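Local coordinates for glycoside hydrolase family 61 (Trichoderma reesei QM6a, PDB 5O2X), which is a copper-dependent lytic polysaccharide monooxygenase of family AA9 that probably cleaves cellulose chains oxidatively, at residues Pro83-Ala95 with Trp128-Val142. Residues are numbered along the deposited sequence; the frame is centred on the assembly and turned at random.
With CU (copper (II) ion), chain S; NAG (2-acetamido-2-deoxy-beta-D-glucopyranose), chain C; MAN (alpha-D-mannopyranose), chain M; MAN (alpha-D-mannopyranose), chain L.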
loop_
_atom_site.group_PDB
_atom_site.type_symbol
_atom_site.label_atom_id
_atom_site.label_comp_id
_atom_site.label_asym_id
_atom_site.label_seq_id
_atom_site.Cartn_x
_atom_site.Cartn_y
_atom_site.Cartn_z
ATOM N N PRO A 83 14.224 -10.622 4.906
ATOM C CA PRO A 83 12.812 -10.584 5.118
ATOM C C PRO A 83 12.358 -9.247 5.690
ATOM O O PRO A 83 13.043 -8.580 6.453
ATOM C CB PRO A 83 12.592 -11.661 6.170
ATOM C CG PRO A 83 13.822 -11.580 7.029
ATOM C CD PRO A 83 14.919 -11.285 6.052
ATOM N N TRP A 84 11.079 -8.928 5.449
ATOM C CA TRP A 84 10.409 -7.877 6.202
ATOM C C TRP A 84 10.480 -8.252 7.694
ATOM O O TRP A 84 10.245 -9.396 8.042
ATOM C CB TRP A 84 8.937 -7.802 5.756
ATOM C CG TRP A 84 8.154 -6.812 6.565
ATOM C CD1 TRP A 84 7.320 -7.082 7.604
ATOM C CD2 TRP A 84 8.220 -5.391 6.464
ATOM N NE1 TRP A 84 6.857 -5.931 8.179
ATOM C CE2 TRP A 84 7.389 -4.873 7.474
ATOM C CE3 TRP A 84 8.874 -4.493 5.603
ATOM C CZ2 TRP A 84 7.240 -3.492 7.667
ATOM C CZ3 TRP A 84 8.692 -3.153 5.795
ATOM C CH2 TRP A 84 7.908 -2.664 6.809
ATOM N N PRO A 85 10.797 -7.289 8.576
ATOM C CA PRO A 85 11.161 -7.654 9.952
ATOM C C PRO A 85 10.065 -7.600 10.995
ATOM O O PRO A 85 10.357 -7.971 12.122
ATOM C CB PRO A 85 12.313 -6.676 10.283
ATOM C CG PRO A 85 11.961 -5.450 9.496
ATOM C CD PRO A 85 11.395 -5.972 8.209
ATOM N N HIS A 86 8.887 -7.063 10.719
ATOM C CA HIS A 86 7.950 -6.714 11.777
ATOM C C HIS A 86 6.560 -7.368 11.637
ATOM O O HIS A 86 6.083 -7.568 10.542
ATOM C CB HIS A 86 7.672 -5.205 11.803
ATOM C CG HIS A 86 8.892 -4.335 11.826
ATOM N ND1 HIS A 86 9.871 -4.458 12.766
ATOM C CD2 HIS A 86 9.248 -3.284 11.057
ATOM C CE1 HIS A 86 10.764 -3.483 12.568
ATOM N NE2 HIS A 86 10.433 -2.764 11.526
ATOM N N PRO A 87 5.883 -7.592 12.767
ATOM C CA PRO A 87 4.502 -8.092 12.755
ATOM C C PRO A 87 3.483 -6.955 12.554
ATOM O O PRO A 87 3.578 -5.914 13.194
ATOM C CB PRO A 87 4.351 -8.659 14.171
ATOM C CG PRO A 87 5.234 -7.778 15.027
ATOM C CD PRO A 87 6.418 -7.508 14.148
ATOM N N GLY A 88 2.506 -7.216 11.692
ATOM C CA GLY A 88 1.376 -6.332 11.590
ATOM C C GLY A 88 0.534 -6.576 10.358
ATOM O O GLY A 88 0.791 -7.482 9.558
ATOM N N PRO A 89 -0.507 -5.745 10.197
ATOM C CA PRO A 89 -1.466 -5.896 9.103
ATOM C C PRO A 89 -0.970 -5.280 7.802
ATOM O O PRO A 89 -0.019 -4.489 7.765
ATOM C CB PRO A 89 -2.672 -5.085 9.628
ATOM C CG PRO A 89 -2.042 -3.972 10.412
ATOM C CD PRO A 89 -0.883 -4.676 11.124
ATOM N N ILE A 90 -1.679 -5.651 6.731
ATOM C CA ILE A 90 -1.417 -5.135 5.388
ATOM C C ILE A 90 -2.755 -4.702 4.801
ATOM O O ILE A 90 -3.757 -5.439 4.905
ATOM C CB ILE A 90 -0.745 -6.206 4.496
ATOM C CG1 ILE A 90 0.638 -6.524 5.070
ATOM C CG2 ILE A 90 -0.630 -5.713 3.058
ATOM C CD1 ILE A 90 1.350 -7.679 4.392
ATOM N N VAL A 91 -2.778 -3.499 4.210
ATOM C CA VAL A 91 -3.990 -2.956 3.600
ATOM C C VAL A 91 -3.641 -2.335 2.271
ATOM O O VAL A 91 -2.513 -1.918 1.997
ATOM C CB VAL A 91 -4.637 -1.886 4.538
ATOM C CG1 VAL A 91 -5.230 -2.527 5.782
ATOM C CG2 VAL A 91 -3.682 -0.762 4.887
ATOM N N ASP A 92 -4.678 -2.231 1.421
ATOM C CA ASP A 92 -4.547 -1.583 0.121
ATOM C C ASP A 92 -5.755 -0.723 -0.141
ATOM O O ASP A 92 -6.900 -1.133 0.146
ATOM C CB ASP A 92 -4.433 -2.593 -1.036
ATOM C CG ASP A 92 -3.130 -3.344 -0.968
ATOM O OD1 ASP A 92 -2.126 -2.888 -1.544
ATOM O OD2 ASP A 92 -3.080 -4.439 -0.311
ATOM N N TYR A 93 -5.503 0.443 -0.729
ATOM C CA TYR A 93 -6.538 1.393 -1.083
ATOM C C TYR A 93 -6.342 1.843 -2.523
ATOM O O TYR A 93 -5.240 1.817 -3.076
ATOM C CB TYR A 93 -6.448 2.672 -0.234
ATOM C CG TYR A 93 -6.527 2.475 1.257
ATOM C CD1 TYR A 93 -5.402 2.153 2.006
ATOM C CD2 TYR A 93 -7.718 2.670 1.926
ATOM C CE1 TYR A 93 -5.449 2.018 3.371
ATOM C CE2 TYR A 93 -7.775 2.553 3.317
ATOM C CZ TYR A 93 -6.655 2.226 4.035
ATOM O OH TYR A 93 -6.755 2.132 5.396
ATOM N N LEU A 94 -7.452 2.328 -3.110
ATOM C CA LEU A 94 -7.409 3.083 -4.357
ATOM C C LEU A 94 -8.019 4.456 -4.109
ATOM O O LEU A 94 -8.946 4.584 -3.294
ATOM C CB LEU A 94 -8.180 2.400 -5.477
ATOM C CG LEU A 94 -7.617 1.078 -5.949
ATOM C CD1 LEU A 94 -8.566 0.384 -6.887
ATOM C CD2 LEU A 94 -6.293 1.239 -6.659
ATOM N N ALA A 95 -7.583 5.458 -4.869
ATOM C CA ALA A 95 -8.232 6.763 -4.871
ATOM C C ALA A 95 -8.272 7.247 -6.296
ATOM O O ALA A 95 -7.253 7.251 -6.999
ATOM C CB ALA A 95 -7.507 7.798 -4.022
ATOM N N TRP A 128 0.351 -12.812 11.599
ATOM C CA TRP A 128 -0.191 -11.604 10.985
ATOM C C TRP A 128 -0.086 -11.702 9.467
ATOM O O TRP A 128 0.681 -12.487 8.913
ATOM C CB TRP A 128 0.582 -10.361 11.488
ATOM C CG TRP A 128 0.400 -10.104 12.930
ATOM C CD1 TRP A 128 1.018 -10.735 13.954
ATOM C CD2 TRP A 128 -0.550 -9.199 13.515
ATOM N NE1 TRP A 128 0.562 -10.237 15.146
ATOM C CE2 TRP A 128 -0.410 -9.306 14.902
ATOM C CE3 TRP A 128 -1.475 -8.294 13.003
ATOM C CZ2 TRP A 128 -1.196 -8.589 15.768
ATOM C CZ3 TRP A 128 -2.247 -7.574 13.871
ATOM C CH2 TRP A 128 -2.100 -7.715 15.245
ATOM N N ALA A 129 -0.764 -10.769 8.788
ATOM C CA ALA A 129 -0.541 -10.599 7.363
ATOM C C ALA A 129 0.932 -10.531 7.000
ATOM O O ALA A 129 1.367 -11.098 6.005
ATOM C CB ALA A 129 -1.249 -9.348 6.870
ATOM N N SER A 130 1.702 -9.795 7.814
ATOM C CA SER A 130 3.138 -9.659 7.546
ATOM C C SER A 130 3.847 -11.025 7.468
ATOM O O SER A 130 4.792 -11.162 6.699
ATOM C CB SER A 130 3.770 -8.828 8.679
ATOM O OG SER A 130 3.490 -9.393 9.931
ATOM N N ASP A 131 3.429 -12.006 8.271
ATOM C CA ASP A 131 4.023 -13.330 8.225
ATOM C C ASP A 131 3.743 -14.033 6.906
ATOM O O ASP A 131 4.577 -14.802 6.415
ATOM C CB ASP A 131 3.546 -14.173 9.390
ATOM C CG ASP A 131 3.994 -13.576 10.722
ATOM O OD1 ASP A 131 5.244 -13.486 10.903
ATOM O OD2 ASP A 131 3.141 -13.206 11.524
ATOM N N VAL A 132 2.573 -13.777 6.317
ATOM C CA VAL A 132 2.244 -14.322 4.998
ATOM C C VAL A 132 3.162 -13.673 3.945
ATOM O O VAL A 132 3.735 -14.359 3.094
ATOM C CB VAL A 132 0.770 -14.094 4.677
ATOM C CG1 VAL A 132 0.427 -14.632 3.304
ATOM C CG2 VAL A 132 -0.108 -14.751 5.732
ATOM N N LEU A 133 3.310 -12.348 4.026
ATOM C CA LEU A 133 4.219 -11.647 3.136
ATOM C C LEU A 133 5.626 -12.227 3.252
ATOM O O LEU A 133 6.301 -12.484 2.228
ATOM C CB LEU A 133 4.189 -10.143 3.470
ATOM C CG LEU A 133 5.188 -9.262 2.734
ATOM C CD1 LEU A 133 4.573 -7.905 2.443
ATOM C CD2 LEU A 133 6.461 -9.085 3.527
ATOM N N ILE A 134 6.111 -12.448 4.469
ATOM C CA ILE A 134 7.475 -12.983 4.671
ATOM C C ILE A 134 7.570 -14.370 4.027
ATOM O O ILE A 134 8.553 -14.688 3.345
ATOM C CB ILE A 134 7.808 -13.032 6.158
ATOM C CG1 ILE A 134 7.952 -11.602 6.699
ATOM C CG2 ILE A 134 9.060 -13.842 6.429
ATOM C CD1 ILE A 134 7.848 -11.490 8.218
ATOM N N SER A 135 6.558 -15.217 4.243
ATOM C CA SER A 135 6.594 -16.567 3.702
ATOM C C SER A 135 6.656 -16.585 2.184
ATOM O O SER A 135 7.304 -17.436 1.606
ATOM C CB SER A 135 5.341 -17.297 4.191
ATOM O OG SER A 135 5.329 -18.602 3.640
ATOM N N ASN A 136 5.983 -15.639 1.537
ATOM C CA ASN A 136 5.933 -15.569 0.083
ATOM C C ASN A 136 7.015 -14.679 -0.498
ATOM O O ASN A 136 6.798 -13.873 -1.394
ATOM C CB ASN A 136 4.523 -15.108 -0.342
ATOM C CG ASN A 136 3.465 -16.154 -0.021
ATOM O OD1 ASN A 136 2.375 -15.798 0.533
ATOM N ND2 ASN A 136 3.713 -17.347 -0.341
ATOM N N ASN A 137 8.241 -14.860 0.029
ATOM C CA ASN A 137 9.407 -14.110 -0.434
ATOM C C ASN A 137 9.149 -12.609 -0.469
ATOM O O ASN A 137 9.577 -11.919 -1.405
ATOM C CB ASN A 137 9.988 -14.597 -1.763
ATOM C CG ASN A 137 11.386 -14.050 -1.976
ATOM O OD1 ASN A 137 12.188 -14.020 -1.028
ATOM N ND2 ASN A 137 11.699 -13.634 -3.191
ATOM N N ASN A 138 8.521 -12.085 0.593
ATOM C CA ASN A 138 8.376 -10.663 0.755
ATOM C C ASN A 138 7.431 -10.015 -0.250
ATOM O O ASN A 138 7.622 -8.883 -0.679
ATOM C CB ASN A 138 9.743 -9.920 0.767
ATOM C CG ASN A 138 10.227 -9.545 2.132
ATOM O OD1 ASN A 138 10.011 -10.267 3.123
ATOM N ND2 ASN A 138 10.879 -8.392 2.199
ATOM N N THR A 139 6.353 -10.755 -0.588
ATOM C CA THR A 139 5.386 -10.245 -1.537
ATOM C C THR A 139 4.003 -10.215 -0.930
ATOM O O THR A 139 3.667 -10.949 0.009
ATOM C CB THR A 139 5.370 -11.035 -2.851
ATOM O OG1 THR A 139 4.875 -12.366 -2.653
ATOM C CG2 THR A 139 6.737 -11.059 -3.503
ATOM N N TRP A 140 3.155 -9.380 -1.551
ATOM C CA TRP A 140 1.711 -9.307 -1.265
ATOM C C TRP A 140 1.022 -9.171 -2.585
ATOM O O TRP A 140 1.502 -8.438 -3.469
ATOM C CB TRP A 140 1.375 -8.125 -0.362
ATOM C CG TRP A 140 -0.031 -8.135 0.128
ATOM C CD1 TRP A 140 -1.095 -7.383 -0.328
ATOM C CD2 TRP A 140 -0.569 -9.000 1.127
ATOM N NE1 TRP A 140 -2.231 -7.709 0.344
ATOM C CE2 TRP A 140 -1.962 -8.706 1.241
ATOM C CE3 TRP A 140 -0.022 -9.990 1.950
ATOM C CZ2 TRP A 140 -2.797 -9.365 2.157
ATOM C CZ3 TRP A 140 -0.834 -10.619 2.853
ATOM C CH2 TRP A 140 -2.203 -10.335 2.938
ATOM N N VAL A 141 -0.145 -9.825 -2.747
ATOM C CA VAL A 141 -0.950 -9.765 -3.964
ATOM C C VAL A 141 -2.274 -9.104 -3.672
ATOM O O VAL A 141 -2.966 -9.502 -2.733
ATOM C CB VAL A 141 -1.181 -11.182 -4.531
ATOM C CG1 VAL A 141 -2.077 -11.140 -5.772
ATOM C CG2 VAL A 141 0.166 -11.805 -4.871
ATOM N N VAL A 142 -2.643 -8.104 -4.495
ATOM C CA VAL A 142 -3.985 -7.476 -4.441
ATOM C C VAL A 142 -4.619 -7.630 -5.809
ATOM O O VAL A 142 -3.942 -7.589 -6.823
ATOM C CB VAL A 142 -3.890 -5.993 -3.963
ATOM C CG1 VAL A 142 -3.322 -5.098 -5.049
ATOM C CG2 VAL A 142 -5.229 -5.477 -3.445
HETATM CU CU CU S . 11.427 -1.314 10.703
HETATM C C1 NAG C . 12.989 -13.024 -3.507
HETATM C C2 NAG C . 13.612 -13.545 -4.767
HETATM C C3 NAG C . 14.963 -12.857 -4.946
HETATM C C4 NAG C . 14.829 -11.361 -4.953
HETATM C C5 NAG C . 14.012 -10.879 -3.763
HETATM C C6 NAG C . 13.605 -9.441 -3.898
HETATM C C7 NAG C . 13.571 -15.766 -5.761
HETATM C C8 NAG C . 13.781 -17.230 -5.541
HETATM N N2 NAG C . 13.763 -14.979 -4.708
HETATM O O3 NAG C . 15.624 -13.287 -6.147
HETATM O O4 NAG C . 16.119 -10.717 -4.921
HETATM O O5 NAG C . 12.765 -11.631 -3.676
HETATM O O6 NAG C . 12.914 -9.200 -5.114
HETATM O O7 NAG C . 13.204 -15.311 -6.857
HETATM C C1 MAN M . 7.991 -14.097 -5.012
HETATM C C2 MAN M . 8.695 -13.177 -5.969
HETATM C C3 MAN M . 9.014 -13.878 -7.271
HETATM C C4 MAN M . 9.732 -15.184 -7.046
HETATM C C5 MAN M . 8.993 -16.021 -6.009
HETATM C C6 MAN M . 9.760 -17.255 -5.601
HETATM O O2 MAN M . 9.902 -12.752 -5.330
HETATM O O3 MAN M . 9.808 -13.032 -8.116
HETATM O O4 MAN M . 9.783 -15.902 -8.287
HETATM O O5 MAN M . 8.717 -15.288 -4.819
HETATM O O6 MAN M . 8.963 -18.097 -4.767
HETATM C C1 MAN L . -6.331 -13.648 1.622
HETATM C C2 MAN L . -7.209 -14.845 1.950
HETATM C C3 MAN L . -7.216 -15.139 3.441
HETATM C C4 MAN L . -5.801 -15.321 3.959
HETATM C C5 MAN L . -4.974 -14.087 3.576
HETATM C C6 MAN L . -3.511 -14.260 3.918
HETATM O O2 MAN L . -6.745 -15.973 1.204
HETATM O O3 MAN L . -8.016 -16.304 3.731
HETATM O O4 MAN L . -5.747 -15.434 5.370
HETATM O O5 MAN L . -5.030 -13.848 2.162
HETATM O O6 MAN L . -2.929 -15.411 3.280
HETATM O O HOH W 1 5.568 -10.746 10.949
HETATM O O HOH W 2 13.516 -2.477 10.985
HETATM O O HOH W 3 11.230 -0.335 12.481
#
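Ile-90 lays its CG2 methyl over one face of the Trp-140 indole, 3.6 Å from the centroid of the five-membered ring and 3° off its normal, a CH-pi contact; its CD1 reaches CE3 of the same indole and CD1 of Leu-133. With CG1 beside the backbone N (chi1 -65°) and CG2 anti to it, both branches of Ile-90 meet the ring. Were Trp-140 an alanine, Ile-90 would be likely to lose the ring under CG2 and CD1, and Asp-115 its NE1 donor. The Trp-84 indole has Pro-85 CD on one face and Ile-134 CD1 at its edge, while Leu-133 CD2 packs 3.6 Å from Trp-84 CB. Trp-128 lies against Pro-87 CB and Gly-88 CA. Pro-85 CG lies over the imidazole of His-86, whose NE2 binds the copper ion at 1.9 Å. Polar bonds pin the loop to the helix 129-135 and the turn behind it. Gly-88 N donates to Ser-130 OG (3.0 Å), and Ser-130 N returns a bond to Gly-88 O, meeting it almost head-on (C=O...N 173°). Trp-84 N gives a nearly straight bond to Asn-138 OD1 (2.9 Å), in the carbonyl plane on a lone pair; Asn-138 ND2 donates to Trp-79 O. One water joins His-86 O to Ser-130 OG. Backbone bonds at Trp-84 and Gly-88 thus flank the copper ligand His-86 in sequence, setting the loop's place by polar bonds as well as packing.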